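Side-chain contacts in pyruvate kinase 1 (Trypanosoma brucei brucei, PDB 4KCT), which catalyses phosphoryl transfer from phosphoenolpyruvate to ADP, the step that yields pyruvate and ATP, and has an intrinsic decarboxylase activity: residues S383-S388 with K395-L400; P418-T423 with D463-E468; V422-Q427 with E455-L460. All coordinates share one frame; numbering follows the deposited sequence. Where two conformers were deposited one is given.

Contact 1: residues S383-S388 with K395-L400; sequences SSAVAS and KAMLVL. With FDP (2,6-di-O-phosphono-beta-D-fructofuranose), chain F.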
loop_
_atom_site.group_PDB
_atom_site.type_symbol
_atom_site.label_atom_id
_atom_site.label_comp_id
_atom_site.label_asym_id
_atom_site.label_seq_id
_atom_site.Cartn_x
_atom_site.Cartn_y
_atom_site.Cartn_z
ATOM N N SER A 383 21.566 2.739 1.883
ATOM C CA SER A 383 20.215 2.203 1.797
ATOM C C SER A 383 20.055 1.187 0.658
ATOM O O SER A 383 19.450 0.125 0.853
ATOM C CB SER A 383 19.176 3.319 1.683
ATOM O OG SER A 383 19.211 3.923 0.424
ATOM N N SER A 384 20.730 1.411 -0.472
ATOM C CA SER A 384 20.659 0.449 -1.559
ATOM C C SER A 384 21.509 -0.794 -1.279
ATOM O O SER A 384 21.201 -1.879 -1.751
ATOM C CB SER A 384 21.049 1.101 -2.891
ATOM O OG SER A 384 20.012 1.970 -3.337
ATOM N N ALA A 385 22.581 -0.629 -0.489
ATOM C CA ALA A 385 23.366 -1.795 -0.020
ATOM C C ALA A 385 22.482 -2.724 0.810
ATOM O O ALA A 385 22.511 -3.942 0.628
ATOM C CB ALA A 385 24.577 -1.358 0.790
ATOM N N VAL A 386 21.703 -2.153 1.733
ATOM C CA VAL A 386 20.791 -2.971 2.544
ATOM C C VAL A 386 19.725 -3.644 1.666
ATOM O O VAL A 386 19.415 -4.827 1.842
ATOM C CB VAL A 386 20.113 -2.147 3.688
ATOM C CG1 VAL A 386 19.008 -2.976 4.365
ATOM C CG2 VAL A 386 21.147 -1.735 4.722
ATOM N N ALA A 387 19.170 -2.893 0.717
ATOM C CA ALA A 387 18.243 -3.488 -0.232
ATOM C C ALA A 387 18.855 -4.707 -0.937
ATOM O O ALA A 387 18.190 -5.757 -1.074
ATOM C CB ALA A 387 17.737 -2.448 -1.247
ATOM N N SER A 388 20.081 -4.558 -1.434
ATOM C CA SER A 388 20.731 -5.657 -2.140
ATOM C C SER A 388 20.962 -6.866 -1.227
ATOM O O SER A 388 20.820 -8.000 -1.669
ATOM C CB SER A 388 22.035 -5.209 -2.840
ATOM O OG SER A 388 23.041 -4.817 -1.917
ATOM N N LYS A 395 24.360 -13.032 4.025
ATOM C CA LYS A 395 24.497 -13.428 5.438
ATOM C C LYS A 395 25.222 -12.385 6.290
ATOM O O LYS A 395 25.117 -12.391 7.533
ATOM C CB LYS A 395 25.177 -14.797 5.551
ATOM C CG LYS A 395 24.307 -15.913 5.000
ATOM C CD LYS A 395 24.699 -17.268 5.534
ATOM C CE LYS A 395 23.725 -18.315 5.048
ATOM N NZ LYS A 395 24.359 -19.664 5.045
ATOM N N ALA A 396 25.900 -11.462 5.630
ATOM C CA ALA A 396 26.500 -10.336 6.339
ATOM C C ALA A 396 26.690 -9.153 5.428
ATOM O O ALA A 396 26.760 -9.297 4.201
ATOM C CB ALA A 396 27.853 -10.745 6.972
ATOM N N MET A 397 26.888 -7.994 6.038
ATOM C CA MET A 397 27.376 -6.842 5.322
ATOM C C MET A 397 28.687 -6.446 5.965
ATOM O O MET A 397 28.945 -6.788 7.120
ATOM C CB MET A 397 26.367 -5.700 5.441
ATOM C CG MET A 397 24.973 -6.069 4.893
ATOM S SD MET A 397 23.831 -4.663 4.987
ATOM C CE MET A 397 24.560 -3.533 3.775
ATOM N N LEU A 398 29.511 -5.733 5.219
ATOM C CA LEU A 398 30.813 -5.304 5.689
ATOM C C LEU A 398 30.958 -3.838 5.287
ATOM O O LEU A 398 30.677 -3.489 4.141
ATOM C CB LEU A 398 31.900 -6.151 4.994
ATOM C CG LEU A 398 33.370 -5.767 5.168
ATOM C CD1 LEU A 398 33.724 -5.702 6.633
ATOM C CD2 LEU A 398 34.217 -6.841 4.482
ATOM N N VAL A 399 31.317 -2.973 6.240
ATOM C CA VAL A 399 31.478 -1.543 5.954
ATOM C C VAL A 399 32.783 -1.042 6.585
ATOM O O VAL A 399 33.149 -1.470 7.685
ATOM C CB VAL A 399 30.270 -0.703 6.483
ATOM C CG1 VAL A 399 30.086 -0.882 8.004
ATOM C CG2 VAL A 399 30.407 0.787 6.098
ATOM N N LEU A 400 33.539 -0.242 5.834
ATOM C CA LEU A 400 34.705 0.472 6.413
ATOM C C LEU A 400 34.249 1.802 6.996
ATOM O O LEU A 400 33.599 2.595 6.306
ATOM C CB LEU A 400 35.774 0.727 5.337
ATOM C CG LEU A 400 36.750 -0.438 5.076
ATOM C CD1 LEU A 400 35.999 -1.751 4.945
ATOM C CD2 LEU A 400 37.590 -0.166 3.825
HETATM P P1 FDP F . 38.937 5.439 3.978
HETATM O O1P FDP F . 38.951 4.267 3.020
HETATM O O2P FDP F . 39.399 5.046 5.359
HETATM O O3P FDP F . 39.539 6.724 3.433
HETATM O O1 FDP F . 37.474 8.254 2.720
HETATM C C1 FDP F . 36.910 7.061 2.167
HETATM C C2 FDP F . 36.337 6.222 3.303
HETATM O O2 FDP F . 37.360 5.787 4.242
HETATM C C3 FDP F . 35.544 5.016 2.807
HETATM O O3 FDP F . 36.395 3.970 2.346
HETATM C C4 FDP F . 34.821 4.619 4.083
HETATM O O4 FDP F . 33.718 3.724 3.853
HETATM C C5 FDP F . 34.368 5.979 4.591
HETATM O O5 FDP F . 35.333 6.949 4.042
HETATM C C6 FDP F . 34.361 6.016 6.114
HETATM O O6 FDP F . 33.641 7.183 6.520
HETATM P P2 FDP F . 33.172 7.318 8.065
HETATM O O4P FDP F . 32.134 6.200 8.258
HETATM O O5P FDP F . 34.439 7.121 8.837
HETATM O O6P FDP F . 32.572 8.700 8.152
#
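Met397 meets residues 383-388 of helix 377-392 over a flat group of the backbone, the peptide between Ala385 and Val386. The methyl CE of Met397 stands on one face of that peptide, 3.7 Å from Ala385 C. At the carbonyl oxygen, Ser388 OG, in one of its two conformers, donates to Ala385 O at 2.7 Å from a position tilted 28° out of the carbonyl plane. It reaches back one turn along its own helix. Around the face, Met397 CE also touches the methyl CB of Ala385 at 3.7 Å and CG2 of Val386 at 4.0 Å. The thioether sulfur lies alongside the same branch, with Met397 SD to Val386 CG2 again 4.0 Å, and the two side chains cross at about a right angle. Met397 runs straight out through chi2 and bends only at chi3 (68°), which lays CE over the peptide. All three touching residues are buried, and between the side chains the contact is apolar. At the far end of the strand the backbone does different work: Leu400 O accepts a hydrogen bond from O4 of the bound fructose 2,6-bisphosphate at 2.7 Å. Ser384 on the helix packs on Ser388 of the second subunit. Ile410 of helix 405-412 packs on both Val386 and Met397, while Val478 and Val480 of the neighbouring strand 476-481 lie against Ala385.

Contact 2: residues P418-T423 with D463-E468; sequences PIICVT and DFAKKE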
loop_
_atom_site.group_PDB
_atom_site.type_symbol
_atom_site.label_atom_id
_atom_site.label_comp_id
_atom_site.label_asym_id
_atom_site.label_seq_id
_atom_site.Cartn_x
_atom_site.Cartn_y
_atom_site.Cartn_z
ATOM N N PRO A 418 24.199 -9.499 10.300
ATOM C CA PRO A 418 25.213 -8.706 10.987
ATOM C C PRO A 418 25.848 -7.648 10.066
ATOM O O PRO A 418 25.958 -7.852 8.831
ATOM C CB PRO A 418 26.270 -9.748 11.387
ATOM C CG PRO A 418 25.510 -11.035 11.448
ATOM C CD PRO A 418 24.497 -10.945 10.349
ATOM N N ILE A 419 26.199 -6.518 10.643
ATOM C CA ILE A 419 26.984 -5.507 9.936
ATOM C C ILE A 419 28.395 -5.497 10.525
ATOM O O ILE A 419 28.619 -5.005 11.642
ATOM C CB ILE A 419 26.401 -4.118 10.150
ATOM C CG1 ILE A 419 24.933 -4.069 9.718
ATOM C CG2 ILE A 419 27.252 -3.048 9.438
ATOM C CD1 ILE A 419 24.250 -2.791 10.185
ATOM N N ILE A 420 29.333 -6.105 9.811
ATOM C CA ILE A 420 30.722 -6.072 10.232
ATOM C C ILE A 420 31.344 -4.733 9.867
ATOM O O ILE A 420 31.313 -4.334 8.712
ATOM C CB ILE A 420 31.517 -7.193 9.537
ATOM C CG1 ILE A 420 30.907 -8.567 9.910
ATOM C CG2 ILE A 420 32.996 -7.117 9.929
ATOM C CD1 ILE A 420 31.424 -9.700 9.054
ATOM N N CYS A 421 31.844 -4.009 10.865
ATOM C CA CYS A 421 32.465 -2.739 10.614
ATOM C C CYS A 421 33.970 -2.860 10.902
ATOM O O CYS A 421 34.382 -3.151 12.054
ATOM C CB CYS A 421 31.861 -1.660 11.506
ATOM S SG CYS A 421 32.736 -0.066 11.372
ATOM N N VAL A 422 34.782 -2.654 9.870
ATOM C CA VAL A 422 36.227 -2.541 10.058
ATOM C C VAL A 422 36.598 -1.082 10.253
ATOM O O VAL A 422 36.289 -0.217 9.396
ATOM C CB VAL A 422 37.016 -3.132 8.877
ATOM C CG1 VAL A 422 38.521 -3.001 9.137
ATOM C CG2 VAL A 422 36.651 -4.608 8.692
ATOM N N THR A 423 37.156 -0.785 11.419
ATOM C CA THR A 423 37.436 0.574 11.786
ATOM C C THR A 423 38.911 0.752 12.131
ATOM O O THR A 423 39.579 -0.185 12.560
ATOM C CB THR A 423 36.541 1.035 12.979
ATOM O OG1 THR A 423 36.785 2.414 13.248
ATOM C CG2 THR A 423 36.835 0.216 14.231
ATOM N N ASP A 463 37.745 -12.180 6.646
ATOM C CA ASP A 463 38.339 -13.221 7.508
ATOM C C ASP A 463 37.607 -13.288 8.829
ATOM O O ASP A 463 37.332 -14.376 9.351
ATOM C CB ASP A 463 39.813 -12.934 7.768
ATOM C CG ASP A 463 40.701 -13.291 6.578
ATOM O OD1 ASP A 463 40.212 -13.940 5.620
ATOM O OD2 ASP A 463 41.842 -12.803 6.539
ATOM N N PHE A 464 37.258 -12.120 9.358
ATOM C CA PHE A 464 36.493 -12.055 10.587
ATOM C C PHE A 464 35.118 -12.694 10.429
ATOM O O PHE A 464 34.700 -13.481 11.275
ATOM C CB PHE A 464 36.394 -10.613 11.083
ATOM C CG PHE A 464 35.635 -10.457 12.361
ATOM C CD1 PHE A 464 36.289 -10.563 13.596
ATOM C CD2 PHE A 464 34.307 -10.042 12.343
ATOM C CE1 PHE A 464 35.614 -10.301 14.790
ATOM C CE2 PHE A 464 33.622 -9.800 13.529
ATOM C CZ PHE A 464 34.275 -9.941 14.757
ATOM N N ALA A 465 34.421 -12.392 9.334
ATOM C CA ALA A 465 33.120 -13.026 9.076
ATOM C C ALA A 465 33.212 -14.556 9.102
ATOM O O ALA A 465 32.292 -15.229 9.576
ATOM C CB ALA A 465 32.531 -12.558 7.737
ATOM N N LYS A 466 34.247 -15.098 8.473
ATOM C CA LYS A 466 34.431 -16.566 8.410
ATOM C C LYS A 466 34.738 -17.128 9.795
ATOM O O LYS A 466 34.126 -18.096 10.233
ATOM C CB LYS A 466 35.571 -16.933 7.441
ATOM C CG LYS A 466 35.205 -16.817 5.973
ATOM C CD LYS A 466 36.316 -17.345 5.073
ATOM C CE LYS A 466 36.297 -18.856 5.010
ATOM N NZ LYS A 466 37.302 -19.365 4.036
ATOM N N LYS A 467 35.681 -16.492 10.486
ATOM C CA LYS A 467 36.124 -16.953 11.789
ATOM C C LYS A 467 34.997 -16.910 12.824
ATOM O O LYS A 467 34.830 -17.834 13.613
ATOM C CB LYS A 467 37.329 -16.126 12.256
ATOM C CG LYS A 467 37.592 -16.184 13.752
ATOM C CD LYS A 467 39.056 -16.464 14.053
ATOM C CE LYS A 467 39.314 -16.433 15.557
ATOM N NZ LYS A 467 40.188 -17.559 15.991
ATOM N N GLU A 468 34.188 -15.865 12.789
ATOM C CA GLU A 468 33.140 -15.722 13.774
ATOM C C GLU A 468 31.885 -16.431 13.345
ATOM O O GLU A 468 30.851 -16.321 14.007
ATOM C CB GLU A 468 32.857 -14.249 14.053
ATOM C CG GLU A 468 34.052 -13.510 14.633
ATOM C CD GLU A 468 34.540 -14.122 15.931
ATOM O OE1 GLU A 468 33.764 -14.133 16.904
ATOM O OE2 GLU A 468 35.689 -14.620 15.972
#
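Ile420 and Ala465 make the tight half of this contact. The tip of the isoleucine, CD1, is pressed onto the helix at its smallest side chain: Ile420 CD1 lies 3.3 Å from Ala465 CB, closer than usual van der Waals contact, and 3.7 Å from Ala465 CA. Ile420 gets there with CG1 anti to its carbonyl carbon (chi1 -60°) and CD1 extended beyond it, while the other branch, CG2, is left to meet Phe464. That second half is looser. Ile420 CG2 comes obliquely to the phenyl ring, 4.0 Å from Phe464 CD2. One ring face carries Glu468, just past the end of the helix, whose CG sits 3.5 Å above the plane of the Phe464 ring and offset toward the rim. The ring also touches Val439 and Val441 of strand 438-442, yet Phe464 remains partly exposed. Farther round the helix the solvent side is charged, with Asp463 salt-bridged through OD2 to Lys459 NZ. Helix 455-467 thus lies on the face of the sheet that Ile420 and Leu398 share, whereas Ile419 and Cys421 turn to helix 405-412 on the other: the layered helix-sheet-helix packing of the alpha/beta domain of pyruvate kinase.

Contact 3: residues V422-Q427 with E455-L460; sequences VTTRLQ and EKRVKL. With FDP (2,6-di-O-phosphono-beta-D-fructofuranose), chain F.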
loop_
_atom_site.group_PDB
_atom_site.type_symbol
_atom_site.label_atom_id
_atom_site.label_comp_id
_atom_site.label_asym_id
_atom_site.label_seq_id
_atom_site.Cartn_x
_atom_site.Cartn_y
_atom_site.Cartn_z
ATOM N N VAL A 422 34.782 -2.654 9.870
ATOM C CA VAL A 422 36.227 -2.541 10.058
ATOM C C VAL A 422 36.598 -1.082 10.253
ATOM O O VAL A 422 36.289 -0.217 9.396
ATOM C CB VAL A 422 37.016 -3.132 8.877
ATOM C CG1 VAL A 422 38.521 -3.001 9.137
ATOM C CG2 VAL A 422 36.651 -4.608 8.692
ATOM N N THR A 423 37.156 -0.785 11.419
ATOM C CA THR A 423 37.436 0.574 11.786
ATOM C C THR A 423 38.911 0.752 12.131
ATOM O O THR A 423 39.579 -0.185 12.560
ATOM C CB THR A 423 36.541 1.035 12.979
ATOM O OG1 THR A 423 36.785 2.414 13.248
ATOM C CG2 THR A 423 36.835 0.216 14.231
ATOM N N THR A 424 39.400 1.974 12.006
ATOM C CA THR A 424 40.783 2.283 12.379
ATOM C C THR A 424 40.880 2.932 13.767
ATOM O O THR A 424 41.963 3.360 14.177
ATOM C CB THR A 424 41.398 3.255 11.358
ATOM O OG1 THR A 424 40.516 4.370 11.205
ATOM C CG2 THR A 424 41.553 2.568 10.004
ATOM N N ARG A 425 39.757 3.025 14.479
ATOM C CA ARG A 425 39.747 3.611 15.819
ATOM C C ARG A 425 39.124 2.693 16.857
ATOM O O ARG A 425 37.968 2.293 16.732
ATOM C CB ARG A 425 39.007 4.942 15.823
ATOM C CG ARG A 425 39.675 6.022 15.004
ATOM C CD ARG A 425 38.878 7.313 15.053
ATOM N NE ARG A 425 39.027 8.034 13.797
ATOM C CZ ARG A 425 38.255 9.044 13.407
ATOM N NH1 ARG A 425 37.317 9.539 14.218
ATOM N NH2 ARG A 425 38.441 9.577 12.213
ATOM N N LEU A 426 39.870 2.412 17.923
ATOM C CA LEU A 426 39.326 1.612 19.020
ATOM C C LEU A 426 38.104 2.259 19.663
ATOM O O LEU A 426 37.163 1.577 20.053
ATOM C CB LEU A 426 40.399 1.349 20.080
ATOM C CG LEU A 426 41.513 0.386 19.625
ATOM C CD1 LEU A 426 42.721 0.476 20.567
ATOM C CD2 LEU A 426 40.967 -1.037 19.578
ATOM N N GLN A 427 38.102 3.580 19.772
ATOM C CA GLN A 427 36.939 4.214 20.355
ATOM C C GLN A 427 35.701 4.015 19.472
ATOM O O GLN A 427 34.580 3.948 19.979
ATOM C CB GLN A 427 37.163 5.689 20.591
ATOM C CG GLN A 427 35.941 6.350 21.215
ATOM C CD GLN A 427 36.294 7.566 22.051
ATOM O OE1 GLN A 427 36.576 8.619 21.517
ATOM N NE2 GLN A 427 36.225 7.427 23.374
ATOM N N GLU A 455 41.995 -2.862 0.444
ATOM C CA GLU A 455 42.095 -4.329 0.347
ATOM C C GLU A 455 42.461 -5.041 1.677
ATOM O O GLU A 455 41.961 -6.131 1.960
ATOM C CB GLU A 455 43.075 -4.725 -0.759
ATOM C CG GLU A 455 42.621 -4.313 -2.147
ATOM C CD GLU A 455 41.327 -5.010 -2.563
ATOM O OE1 GLU A 455 40.603 -4.466 -3.422
ATOM O OE2 GLU A 455 41.009 -6.080 -2.001
ATOM N N LYS A 456 43.349 -4.443 2.474
ATOM C CA LYS A 456 43.727 -5.052 3.750
ATOM C C LYS A 456 42.539 -5.052 4.707
ATOM O O LYS A 456 42.285 -6.031 5.410
ATOM C CB LYS A 456 44.914 -4.314 4.387
ATOM C CG LYS A 456 46.232 -4.543 3.653
ATOM C CD LYS A 456 47.299 -3.563 4.113
ATOM C CE LYS A 456 48.622 -3.839 3.429
ATOM N NZ LYS A 456 49.694 -3.082 4.123
ATOM N N ARG A 457 41.834 -3.933 4.765
ATOM C CA ARG A 457 40.683 -3.861 5.625
ATOM C C ARG A 457 39.568 -4.785 5.199
ATOM O O ARG A 457 38.914 -5.401 6.039
ATOM C CB ARG A 457 40.199 -2.416 5.782
ATOM C CG ARG A 457 41.066 -1.638 6.756
ATOM C CD ARG A 457 40.724 -0.166 6.737
ATOM N NE ARG A 457 40.995 0.449 5.444
ATOM C CZ ARG A 457 40.512 1.633 5.087
ATOM N NH1 ARG A 457 39.637 2.257 5.888
ATOM N NH2 ARG A 457 40.873 2.191 3.928
ATOM N N VAL A 458 39.338 -4.898 3.892
ATOM C CA VAL A 458 38.295 -5.798 3.420
ATOM C C VAL A 458 38.641 -7.232 3.739
ATOM O O VAL A 458 37.788 -7.994 4.178
ATOM C CB VAL A 458 38.000 -5.621 1.915
ATOM C CG1 VAL A 458 37.138 -6.772 1.396
ATOM C CG2 VAL A 458 37.304 -4.277 1.670
ATOM N N LYS A 459 39.891 -7.607 3.495
ATOM C CA LYS A 459 40.367 -8.932 3.882
ATOM C C LYS A 459 40.165 -9.218 5.377
ATOM O O LYS A 459 39.685 -10.284 5.742
ATOM C CB LYS A 459 41.836 -9.132 3.479
ATOM C CG LYS A 459 42.420 -10.497 3.853
ATOM C CD LYS A 459 43.748 -10.736 3.130
ATOM C CE LYS A 459 44.585 -11.812 3.815
ATOM N NZ LYS A 459 43.754 -12.930 4.355
ATOM N N LEU A 460 40.516 -8.261 6.235
ATOM C CA LEU A 460 40.350 -8.441 7.676
ATOM C C LEU A 460 38.884 -8.713 7.999
ATOM O O LEU A 460 38.546 -9.661 8.747
ATOM C CB LEU A 460 40.830 -7.183 8.421
ATOM C CG LEU A 460 40.881 -7.195 9.953
ATOM C CD1 LEU A 460 41.907 -8.216 10.458
ATOM C CD2 LEU A 460 41.236 -5.790 10.457
HETATM P P1 FDP F . 38.937 5.439 3.978
HETATM O O1P FDP F . 38.951 4.267 3.020
HETATM O O2P FDP F . 39.399 5.046 5.359
HETATM O O3P FDP F . 39.539 6.724 3.433
HETATM O O1 FDP F . 37.474 8.254 2.720
HETATM C C1 FDP F . 36.910 7.061 2.167
HETATM C C2 FDP F . 36.337 6.222 3.303
HETATM O O2 FDP F . 37.360 5.787 4.242
HETATM C C3 FDP F . 35.544 5.016 2.807
HETATM O O3 FDP F . 36.395 3.970 2.346
HETATM C C4 FDP F . 34.821 4.619 4.083
HETATM O O4 FDP F . 33.718 3.724 3.853
HETATM C C5 FDP F . 34.368 5.979 4.591
HETATM O O5 FDP F . 35.333 6.949 4.042
HETATM C C6 FDP F . 34.361 6.016 6.114
HETATM O O6 FDP F . 33.641 7.183 6.520
HETATM P P2 FDP F . 33.172 7.318 8.065
HETATM O O4P FDP F . 32.134 6.200 8.258
HETATM O O5P FDP F . 34.439 7.121 8.837
HETATM O O6P FDP F . 32.572 8.700 8.152
HETATM O O HOH W 1 38.190 1.712 8.256
#
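Val422 and Arg457 bring the end of strand 419-423 against the first turns of helix 455-467, beside the effector pocket of the alpha/beta domain. An ST turn, in which Thr423 OG1 accepts from Arg425 N, leads the chain out of the strand. Arg457 can be followed outward from the helix. Arg457 CB lies 3.8 Å from Val422 CG1, and Arg457 CG comes closer to the same methyl, 3.7 Å from Val422 CG1. Arg457 CD passes Thr424 CG2 at 4.3 Å; the hydroxyl of that threonine is turned to Asn402 OD1. The chain then bends at chi3 (-64°), carrying the guanidinium to the ligand. NE forms a salt bridge with Asp451, which should fix the rotation of the group. The two terminal nitrogens grip the 2-phosphate of fructose 2,6-bisphosphate side by side: Arg457 NH1 donates to FDP O2P at 2.8 Å (153°) and Arg457 NH2 to FDP O1P at 3.0 Å (151°), with the phosphorus P1 in the guanidinium plane. The paired bonds set a positive group against the phosphate's negative charge. One helical turn on, Leu460 CD2 touches Val422 CG1 at 4.1 Å, extending the apolar patch. A water also lies in the guanidinium plane, accepting from Arg457 NH1 at 2.8 Å and donating to Val422 O at 2.9 Å.

All three contacts build on neighbouring parallel strands of one sheet, 396-400 and 419-423. Contacts 1 and 2, with centres 12 Å apart, lie on its two faces and are probably stitched together by backbone bonds, Met397 O to Ile420 N and Val399 N to Ile420 O, both 2.8 Å. Contact 3, centred 10 Å from contact 2, uses the same strand and helix farther toward the ligand. Contacts 1 and 3 both reach fructose 2,6-bisphosphate, through Leu400 and Arg457, and Leu400 CD2 packs 3.7 Å from Arg457 CZ. The side chain of Ile420 is about 12 Å from the bound fructose 2,6-bisphosphate. The pyruvate and magnesium site is formed by other residues, in the barrel domain.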